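Local coordinates for pectate lyase 47 (PDB 1VBL), which probably cleaves pectate, the polygalacturonate of plant cell walls, by calcium-dependent elimination, as a thermostable member of polysaccharide lyase family 1, at residues A[246-251]-A[277-282]; A[302-307]-A[331-336]; A[351-356]-A[382-387]. One frame throughout, in Å; residues are numbered along the deposited sequence.

Contact 1: A[246-251]-A[277-282]; sequences NVFTNH and NYYKNV
F248 and Y279 set their rings beside each other on the face of the sheet opposite V247 and Y278. The two side chains run the same way and their planes differ by only 13°, but the rings are slid apart, with centroids 5.0 Å apart, and touch where F248 CD1 comes 3.5 Å from Y279 CE2. N277 CB lies in the plane of the F248 ring, at its edge. The amide oxygen OD1 of N277 is gripped from opposite faces of its plane by N246 N at 2.9 Å and N246 ND2 at 3.1 Å; N246 OD1 in turn accepts from N205 N. V282 points CG1 away from its own carbonyl carbon (chi1 -73°), which brings that methyl 3.4 Å from F248 O. On the other face, Y278 lays CB 4.0 Å from V247 CG2 and sends its hydroxyl off to E302. The Y278 backbone joins the parallel strands, Y278 N giving to N246 O and Y278 O receiving from F248 N at 2.8 Å. The asparagine run N246, N277 and N299, beside the row of near-parallel rings F207, F248, Y279 and Y301, is the ladder pattern of the parallel beta-helix of pectate lyases.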
loop_
_atom_site.group_PDB
_atom_site.type_symbol
_atom_site.label_atom_id
_atom_site.label_comp_id
_atom_site.label_asym_id
_atom_site.label_seq_id
_atom_site.Cartn_x
_atom_site.Cartn_y
_atom_site.Cartn_z
ATOM N N ASN A 246 4.725 2.911 -9.923
ATOM C CA ASN A 246 5.262 2.049 -8.874
ATOM C C ASN A 246 5.072 0.600 -9.283
ATOM O O ASN A 246 4.226 0.280 -10.119
ATOM C CB ASN A 246 4.513 2.257 -7.552
ATOM C CG ASN A 246 4.658 3.657 -7.013
ATOM O OD1 ASN A 246 5.726 4.043 -6.529
ATOM N ND2 ASN A 246 3.583 4.434 -7.097
ATOM N N VAL A 247 5.872 -0.277 -8.695
ATOM C CA VAL A 247 5.739 -1.698 -8.948
ATOM C C VAL A 247 5.239 -2.295 -7.635
ATOM O O VAL A 247 5.772 -1.985 -6.572
ATOM C CB VAL A 247 7.092 -2.366 -9.298
ATOM C CG1 VAL A 247 6.935 -3.886 -9.269
ATOM C CG2 VAL A 247 7.558 -1.927 -10.682
ATOM N N PHE A 248 4.193 -3.109 -7.716
ATOM C CA PHE A 248 3.644 -3.792 -6.551
ATOM C C PHE A 248 3.678 -5.260 -6.948
ATOM O O PHE A 248 2.963 -5.681 -7.855
ATOM C CB PHE A 248 2.198 -3.368 -6.279
ATOM C CG PHE A 248 2.041 -1.911 -5.973
ATOM C CD1 PHE A 248 1.762 -1.000 -6.987
ATOM C CD2 PHE A 248 2.182 -1.444 -4.669
ATOM C CE1 PHE A 248 1.627 0.363 -6.707
ATOM C CE2 PHE A 248 2.048 -0.086 -4.378
ATOM C CZ PHE A 248 1.772 0.819 -5.398
ATOM N N THR A 249 4.517 -6.042 -6.279
ATOM C CA THR A 249 4.633 -7.443 -6.629
ATOM C C THR A 249 4.850 -8.325 -5.407
ATOM O O THR A 249 5.262 -7.844 -4.343
ATOM C CB THR A 249 5.807 -7.640 -7.632
ATOM O OG1 THR A 249 5.788 -8.974 -8.154
ATOM C CG2 THR A 249 7.140 -7.391 -6.940
ATOM N N ASN A 250 4.555 -9.612 -5.571
ATOM C CA ASN A 250 4.726 -10.612 -4.517
ATOM C C ASN A 250 4.252 -10.103 -3.163
ATOM O O ASN A 250 5.040 -9.938 -2.227
ATOM C CB ASN A 250 6.196 -11.031 -4.430
ATOM C CG ASN A 250 6.722 -11.580 -5.746
ATOM O OD1 ASN A 250 5.984 -12.203 -6.509
ATOM N ND2 ASN A 250 8.004 -11.366 -6.008
ATOM N N HIS A 251 2.949 -9.875 -3.070
ATOM C CA HIS A 251 2.341 -9.366 -1.852
ATOM C C HIS A 251 0.856 -9.690 -1.893
ATOM O O HIS A 251 0.263 -9.789 -2.966
ATOM C CB HIS A 251 2.539 -7.850 -1.775
ATOM C CG HIS A 251 2.052 -7.235 -0.499
ATOM N ND1 HIS A 251 2.768 -7.295 0.678
ATOM C CD2 HIS A 251 0.924 -6.537 -0.220
ATOM C CE1 HIS A 251 2.103 -6.658 1.628
ATOM N NE2 HIS A 251 0.981 -6.191 1.110
ATOM N N ASN A 277 1.017 2.042 -12.775
ATOM C CA ASN A 277 1.609 1.171 -11.777
ATOM C C ASN A 277 1.627 -0.231 -12.357
ATOM O O ASN A 277 0.781 -0.592 -13.176
ATOM C CB ASN A 277 0.801 1.208 -10.476
ATOM C CG ASN A 277 0.844 2.572 -9.813
ATOM O OD1 ASN A 277 1.893 3.015 -9.342
ATOM N ND2 ASN A 277 -0.295 3.252 -9.786
ATOM N N TYR A 278 2.609 -1.008 -11.929
ATOM C CA TYR A 278 2.782 -2.373 -12.394
ATOM C C TYR A 278 2.418 -3.322 -11.251
ATOM O O TYR A 278 3.161 -3.432 -10.275
ATOM C CB TYR A 278 4.247 -2.558 -12.799
ATOM C CG TYR A 278 4.610 -3.822 -13.554
ATOM C CD1 TYR A 278 5.898 -3.978 -14.066
ATOM C CD2 TYR A 278 3.694 -4.861 -13.745
ATOM C CE1 TYR A 278 6.274 -5.127 -14.749
ATOM C CE2 TYR A 278 4.063 -6.029 -14.434
ATOM C CZ TYR A 278 5.361 -6.148 -14.931
ATOM O OH TYR A 278 5.763 -7.275 -15.612
ATOM N N TYR A 279 1.262 -3.977 -11.360
ATOM C CA TYR A 279 0.830 -4.936 -10.347
ATOM C C TYR A 279 1.164 -6.311 -10.908
ATOM O O TYR A 279 0.605 -6.728 -11.924
ATOM C CB TYR A 279 -0.677 -4.836 -10.085
ATOM C CG TYR A 279 -1.108 -3.500 -9.527
ATOM C CD1 TYR A 279 -1.428 -2.442 -10.375
ATOM C CD2 TYR A 279 -1.172 -3.285 -8.148
ATOM C CE1 TYR A 279 -1.801 -1.204 -9.872
ATOM C CE2 TYR A 279 -1.540 -2.043 -7.631
ATOM C CZ TYR A 279 -1.854 -1.009 -8.502
ATOM O OH TYR A 279 -2.234 0.219 -8.013
ATOM N N LYS A 280 2.079 -7.009 -10.247
ATOM C CA LYS A 280 2.506 -8.319 -10.713
ATOM C C LYS A 280 2.478 -9.380 -9.626
ATOM O O LYS A 280 3.182 -9.288 -8.617
ATOM C CB LYS A 280 3.919 -8.224 -11.300
ATOM C CG LYS A 280 4.477 -9.549 -11.820
ATOM C CD LYS A 280 5.823 -9.339 -12.500
ATOM C CE LYS A 280 6.431 -10.654 -12.972
ATOM N NZ LYS A 280 5.552 -11.380 -13.930
ATOM N N ASN A 281 1.653 -10.392 -9.848
ATOM C CA ASN A 281 1.529 -11.489 -8.914
ATOM C C ASN A 281 1.234 -11.035 -7.487
ATOM O O ASN A 281 1.974 -11.354 -6.547
ATOM C CB ASN A 281 2.795 -12.356 -8.971
ATOM C CG ASN A 281 3.008 -12.967 -10.349
ATOM O OD1 ASN A 281 2.044 -13.276 -11.044
ATOM N ND2 ASN A 281 4.265 -13.149 -10.743
ATOM N N VAL A 282 0.157 -10.267 -7.347
ATOM C CA VAL A 282 -0.304 -9.808 -6.044
ATOM C C VAL A 282 -1.695 -10.425 -5.880
ATOM O O VAL A 282 -2.265 -10.945 -6.842
ATOM C CB VAL A 282 -0.348 -8.265 -5.942
ATOM C CG1 VAL A 282 1.079 -7.723 -5.848
ATOM C CG2 VAL A 282 -1.060 -7.667 -7.154
HETATM O O HOH W 1 6.591 -12.711 -9.082
#

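Contact 2: A[302-307]-A[331-336]; sequences EFSNLA and SFDWDI
E302–F303 and S331–F332 pair as neighbouring rungs of the parallel beta-helix, and just past them the loops that leave the two strands are held together by the carboxylate of D333. F303 N gives to S331 O at 2.9 Å, and D333 N to F303 O at 3.2 Å. With its CG turned into the position between the backbone N and the carbonyl carbon (chi1 65°), D333 directs both oxygens at the opposite loop. OD1 takes the hydroxyl of S304 at 2.6 Å from OG, on the syn side but 25° out of the carboxylate plane, while OD2 uses its syn lone pair for N305 N at 2.9 Å. On the side opposite E302 and S331, F303 and F332 lie alongside each other, planes at 21°, and F303 CD1 sits over the face of the F332 ring, 3.3 Å from CE1. Replacing F303 with an alanine would probably leave that face of F332 without its neighbour and open a gap there. The indole of W334 has N305 CB over one face and F332 CD1 over the other, both toward the rim, and its CZ3 lies 3.9 Å from F303 CB. Further out, S304 N gives to N281 OD1, just past strand 272-280, and loop residue L286 packs on F303, whereas F332 and I336 lean on L361 of strand 351-361.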
loop_
_atom_site.group_PDB
_atom_site.type_symbol
_atom_site.label_atom_id
_atom_site.label_comp_id
_atom_site.label_asym_id
_atom_site.label_seq_id
_atom_site.Cartn_x
_atom_site.Cartn_y
_atom_site.Cartn_z
ATOM N N GLU A 302 -0.582 -8.001 -14.023
ATOM C CA GLU A 302 -0.078 -9.234 -14.613
ATOM C C GLU A 302 -0.052 -10.353 -13.587
ATOM O O GLU A 302 0.567 -10.222 -12.532
ATOM C CB GLU A 302 1.326 -8.952 -15.159
ATOM C CG GLU A 302 2.063 -10.118 -15.768
ATOM C CD GLU A 302 3.438 -9.695 -16.247
ATOM O OE1 GLU A 302 3.556 -9.181 -17.380
ATOM O OE2 GLU A 302 4.403 -9.856 -15.476
ATOM N N PHE A 303 -0.721 -11.459 -13.903
ATOM C CA PHE A 303 -0.789 -12.573 -12.968
ATOM C C PHE A 303 -0.494 -13.931 -13.586
ATOM O O PHE A 303 -0.908 -14.225 -14.707
ATOM C CB PHE A 303 -2.174 -12.618 -12.312
ATOM C CG PHE A 303 -2.652 -11.283 -11.804
ATOM C CD1 PHE A 303 -3.368 -10.425 -12.634
ATOM C CD2 PHE A 303 -2.372 -10.877 -10.499
ATOM C CE1 PHE A 303 -3.806 -9.181 -12.176
ATOM C CE2 PHE A 303 -2.803 -9.637 -10.031
ATOM C CZ PHE A 303 -3.524 -8.786 -10.873
ATOM N N SER A 304 0.225 -14.754 -12.832
ATOM C CA SER A 304 0.567 -16.106 -13.254
ATOM C C SER A 304 0.046 -17.063 -12.191
ATOM O O SER A 304 0.247 -16.840 -10.998
ATOM C CB SER A 304 2.082 -16.268 -13.380
ATOM O OG SER A 304 2.418 -17.633 -13.572
ATOM N N ASN A 305 -0.626 -18.125 -12.620
ATOM C CA ASN A 305 -1.156 -19.098 -11.677
ATOM C C ASN A 305 -0.037 -19.898 -11.014
ATOM O O ASN A 305 -0.291 -20.761 -10.175
ATOM C CB ASN A 305 -2.161 -20.030 -12.370
ATOM C CG ASN A 305 -1.556 -20.804 -13.534
ATOM O OD1 ASN A 305 -2.266 -21.521 -14.242
ATOM N ND2 ASN A 305 -0.257 -20.669 -13.734
ATOM N N LEU A 306 1.203 -19.596 -11.386
ATOM C CA LEU A 306 2.361 -20.273 -10.813
ATOM C C LEU A 306 2.955 -19.428 -9.689
ATOM O O LEU A 306 3.862 -19.866 -8.981
ATOM C CB LEU A 306 3.428 -20.511 -11.886
ATOM C CG LEU A 306 3.033 -21.426 -13.047
ATOM C CD1 LEU A 306 4.153 -21.474 -14.084
ATOM C CD2 LEU A 306 2.737 -22.816 -12.506
ATOM N N ALA A 307 2.438 -18.214 -9.529
ATOM C CA ALA A 307 2.931 -17.312 -8.495
ATOM C C ALA A 307 2.612 -17.822 -7.093
ATOM O O ALA A 307 1.597 -18.485 -6.870
ATOM C CB ALA A 307 2.334 -15.918 -8.689
ATOM N N SER A 331 -3.387 -8.961 -17.709
ATOM C CA SER A 331 -2.812 -10.138 -18.348
ATOM C C SER A 331 -2.826 -11.298 -17.358
ATOM O O SER A 331 -2.354 -11.161 -16.233
ATOM C CB SER A 331 -1.373 -9.855 -18.784
ATOM O OG SER A 331 -0.798 -10.989 -19.404
ATOM N N PHE A 332 -3.381 -12.430 -17.779
ATOM C CA PHE A 332 -3.451 -13.633 -16.947
ATOM C C PHE A 332 -2.921 -14.790 -17.794
ATOM O O PHE A 332 -3.154 -14.821 -18.999
ATOM C CB PHE A 332 -4.904 -13.934 -16.559
ATOM C CG PHE A 332 -5.512 -12.930 -15.615
ATOM C CD1 PHE A 332 -5.452 -13.126 -14.237
ATOM C CD2 PHE A 332 -6.171 -11.804 -16.104
ATOM C CE1 PHE A 332 -6.044 -12.216 -13.358
ATOM C CE2 PHE A 332 -6.766 -10.888 -15.235
ATOM C CZ PHE A 332 -6.704 -11.094 -13.859
ATOM N N ASP A 333 -2.213 -15.737 -17.184
ATOM C CA ASP A 333 -1.708 -16.854 -17.970
ATOM C C ASP A 333 -2.603 -18.083 -17.870
ATOM O O ASP A 333 -2.193 -19.202 -18.194
ATOM C CB ASP A 333 -0.253 -17.188 -17.606
ATOM C CG ASP A 333 -0.090 -17.691 -16.188
ATOM O OD1 ASP A 333 1.074 -17.924 -15.800
ATOM O OD2 ASP A 333 -1.095 -17.857 -15.466
ATOM N N TRP A 334 -3.836 -17.854 -17.424
ATOM C CA TRP A 334 -4.841 -18.905 -17.324
ATOM C C TRP A 334 -6.185 -18.269 -17.687
ATOM O O TRP A 334 -6.337 -17.046 -17.621
ATOM C CB TRP A 334 -4.855 -19.521 -15.918
ATOM C CG TRP A 334 -5.576 -18.747 -14.845
ATOM C CD1 TRP A 334 -6.870 -18.917 -14.446
ATOM C CD2 TRP A 334 -5.020 -17.740 -13.989
ATOM N NE1 TRP A 334 -7.154 -18.085 -13.386
ATOM C CE2 TRP A 334 -6.035 -17.352 -13.086
ATOM C CE3 TRP A 334 -3.761 -17.132 -13.894
ATOM C CZ2 TRP A 334 -5.832 -16.381 -12.096
ATOM C CZ3 TRP A 334 -3.557 -16.163 -12.906
ATOM C CH2 TRP A 334 -4.592 -15.800 -12.022
ATOM N N ASP A 335 -7.145 -19.094 -18.091
ATOM C CA ASP A 335 -8.460 -18.608 -18.504
ATOM C C ASP A 335 -9.380 -18.243 -17.346
ATOM O O ASP A 335 -10.411 -18.875 -17.125
ATOM C CB ASP A 335 -9.129 -19.647 -19.411
ATOM C CG ASP A 335 -8.565 -19.634 -20.826
ATOM O OD1 ASP A 335 -8.652 -20.668 -21.522
ATOM O OD2 ASP A 335 -8.050 -18.578 -21.252
ATOM N N ILE A 336 -9.005 -17.198 -16.623
ATOM C CA ILE A 336 -9.784 -16.738 -15.485
ATOM C C ILE A 336 -11.126 -16.163 -15.923
ATOM O O ILE A 336 -11.272 -15.664 -17.035
ATOM C CB ILE A 336 -9.019 -15.650 -14.692
ATOM C CG1 ILE A 336 -9.761 -15.322 -13.392
ATOM C CG2 ILE A 336 -8.881 -14.390 -15.539
ATOM C CD1 ILE A 336 -9.048 -14.306 -12.508
HETATM O O HOH W 2 0.403 -13.166 -17.331
#

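Contact 3: A[351-356]-A[382-387]; sequences SMYETG and LKKEVT
K384 reaches along the backbone of 351-356 and doubly bonds E354: its NZ gives to the carboxylate OE1 at 3.0 Å, a salt bridge, and to the main-chain E354 O at 3.1 Å. Neither acceptor is met in its plane, OE1 being approached from 46° above the carboxylate. A bend at the third torsion of the lysine (chi3 -73°) turns the ammonium onto both E354 oxygens. S351 and E385 form a second polar link, the S351 hydroxyl giving to E385 OE2 with OG 2.6 Å away, through the anti lone pair that faces away from the other oxygen. Farther along 382-387, V386 CG2 sits over one face of the Y353 ring, 3.8 Å from the centroid, in a CH-pi contact. M352 SD meets L382 CD2 across the two segments at 3.4 Å. The backbone underlying these side chains is a short parallel pairing in which M352 N gives to K383 O at 3.1 Å and M352 O receives from E385 N. This adds strand 383-384 to the side of strand 351-361 that faces away from strand 322-332, extending the stacked strands of the beta-helix. The pairing is brief because the chain then veers off, and over 382-387 it runs nearly at right angles to 351-354. In the next shell, D369 also binds K384 NZ, and E354 is held by T357 OG1 and by the backbone N of L370 and V371 at the start of helix 370-377. V371 packs on M352, L382 and K384, and W315 and V317 press on M352.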
loop_
_atom_site.group_PDB
_atom_site.type_symbol
_atom_site.label_atom_id
_atom_site.label_comp_id
_atom_site.label_asym_id
_atom_site.label_seq_id
_atom_site.Cartn_x
_atom_site.Cartn_y
_atom_site.Cartn_z
ATOM N N SER A 351 -21.837 3.032 -7.839
ATOM C CA SER A 351 -21.602 3.498 -9.194
ATOM C C SER A 351 -20.106 3.594 -9.445
ATOM O O SER A 351 -19.332 3.922 -8.548
ATOM C CB SER A 351 -22.225 4.882 -9.408
ATOM O OG SER A 351 -23.636 4.845 -9.285
ATOM N N MET A 352 -19.701 3.283 -10.666
ATOM C CA MET A 352 -18.303 3.396 -11.042
ATOM C C MET A 352 -18.285 3.541 -12.547
ATOM O O MET A 352 -19.248 3.185 -13.226
ATOM C CB MET A 352 -17.491 2.161 -10.611
ATOM C CG MET A 352 -17.460 0.994 -11.591
ATOM S SD MET A 352 -16.297 -0.329 -11.081
ATOM C CE MET A 352 -14.779 0.205 -11.854
ATOM N N TYR A 353 -17.213 4.110 -13.070
ATOM C CA TYR A 353 -17.111 4.233 -14.504
ATOM C C TYR A 353 -15.871 3.466 -14.902
ATOM O O TYR A 353 -14.866 3.471 -14.188
ATOM C CB TYR A 353 -16.993 5.688 -14.952
ATOM C CG TYR A 353 -17.105 5.803 -16.449
ATOM C CD1 TYR A 353 -18.294 5.470 -17.101
ATOM C CD2 TYR A 353 -16.014 6.177 -17.224
ATOM C CE1 TYR A 353 -18.389 5.503 -18.488
ATOM C CE2 TYR A 353 -16.096 6.213 -18.614
ATOM C CZ TYR A 353 -17.285 5.874 -19.239
ATOM O OH TYR A 353 -17.369 5.895 -20.614
ATOM N N GLU A 354 -15.952 2.794 -16.039
ATOM C CA GLU A 354 -14.845 1.997 -16.526
ATOM C C GLU A 354 -14.881 1.997 -18.041
ATOM O O GLU A 354 -15.947 1.856 -18.645
ATOM C CB GLU A 354 -14.976 0.565 -16.009
ATOM C CG GLU A 354 -13.946 -0.388 -16.584
ATOM C CD GLU A 354 -14.575 -1.590 -17.254
ATOM O OE1 GLU A 354 -15.818 -1.712 -17.227
ATOM O OE2 GLU A 354 -13.821 -2.418 -17.809
ATOM N N THR A 355 -13.717 2.156 -18.656
ATOM C CA THR A 355 -13.639 2.156 -20.107
ATOM C C THR A 355 -12.228 1.821 -20.572
ATOM O O THR A 355 -11.259 2.019 -19.839
ATOM C CB THR A 355 -14.044 3.528 -20.684
ATOM O OG1 THR A 355 -14.209 3.417 -22.102
ATOM C CG2 THR A 355 -12.975 4.575 -20.387
ATOM N N GLY A 356 -12.130 1.298 -21.790
ATOM C CA GLY A 356 -10.843 0.963 -22.373
ATOM C C GLY A 356 -10.076 -0.182 -21.742
ATOM O O GLY A 356 -8.872 -0.307 -21.964
ATOM N N LEU A 382 -23.708 -3.555 -10.192
ATOM C CA LEU A 382 -22.878 -2.367 -10.191
ATOM C C LEU A 382 -23.362 -1.502 -11.348
ATOM O O LEU A 382 -23.525 -1.988 -12.466
ATOM C CB LEU A 382 -21.416 -2.771 -10.398
ATOM C CG LEU A 382 -20.323 -1.713 -10.283
ATOM C CD1 LEU A 382 -20.384 -1.047 -8.916
ATOM C CD2 LEU A 382 -18.964 -2.378 -10.497
ATOM N N LYS A 383 -23.603 -0.226 -11.083
ATOM C CA LYS A 383 -24.072 0.673 -12.127
ATOM C C LYS A 383 -22.912 1.403 -12.790
ATOM O O LYS A 383 -22.126 2.068 -12.118
ATOM C CB LYS A 383 -25.046 1.698 -11.545
ATOM C CG LYS A 383 -26.298 1.085 -10.940
ATOM C CD LYS A 383 -27.277 2.153 -10.472
ATOM C CE LYS A 383 -26.687 3.015 -9.368
ATOM N NZ LYS A 383 -27.677 4.003 -8.850
ATOM N N LYS A 384 -22.792 1.265 -14.106
ATOM C CA LYS A 384 -21.728 1.958 -14.817
ATOM C C LYS A 384 -22.288 3.304 -15.241
ATOM O O LYS A 384 -23.189 3.378 -16.080
ATOM C CB LYS A 384 -21.267 1.180 -16.054
ATOM C CG LYS A 384 -20.259 1.967 -16.890
ATOM C CD LYS A 384 -19.709 1.186 -18.076
ATOM C CE LYS A 384 -18.740 0.106 -17.638
ATOM N NZ LYS A 384 -17.992 -0.438 -18.805
ATOM N N GLU A 385 -21.764 4.366 -14.647
ATOM C CA GLU A 385 -22.224 5.705 -14.966
ATOM C C GLU A 385 -21.205 6.732 -14.494
ATOM O O GLU A 385 -20.426 6.475 -13.575
ATOM C CB GLU A 385 -23.577 5.970 -14.295
ATOM C CG GLU A 385 -23.495 6.185 -12.793
ATOM C CD GLU A 385 -24.838 6.520 -12.174
ATOM O OE1 GLU A 385 -25.586 7.324 -12.771
ATOM O OE2 GLU A 385 -25.140 5.992 -11.083
ATOM N N VAL A 386 -21.215 7.893 -15.135
ATOM C CA VAL A 386 -20.300 8.968 -14.782
ATOM C C VAL A 386 -20.933 9.872 -13.732
ATOM O O VAL A 386 -21.931 10.539 -14.005
ATOM C CB VAL A 386 -19.947 9.823 -16.015
ATOM C CG1 VAL A 386 -19.051 10.983 -15.606
ATOM C CG2 VAL A 386 -19.260 8.962 -17.068
ATOM N N THR A 387 -20.362 9.880 -12.532
ATOM C CA THR A 387 -20.866 10.723 -11.452
ATOM C C THR A 387 -19.923 11.902 -11.247
ATOM O O THR A 387 -20.265 12.883 -10.587
ATOM C CB THR A 387 -20.992 9.944 -10.129
ATOM O OG1 THR A 387 -19.770 9.247 -9.864
ATOM C CG2 THR A 387 -22.143 8.949 -10.203
#

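Following the chain, contact 1 closes first, bringing 277-282 back beside 246-251 after a loop of 25 residues. After strands 282-284 and 288-289 the chain reaches 302-307, and contact 2 closes a loop of 23 residues by returning as 331-336. Contact 3 then closes a third, of 25 residues, that includes helix 370-377. The three loops follow in series; none nests in or crosses another. Contacts 1 and 2 adjoin, since strands 272-280 and 293-303 are neighbours: K280 NZ and E302 OE2 form a salt bridge, and V282 O touches the F303 ring. Contact 3 is about 11 Å from contact 2 at nearest atoms, but strand 351-361 pairs with strand 322-332, so the paired strands run on between them.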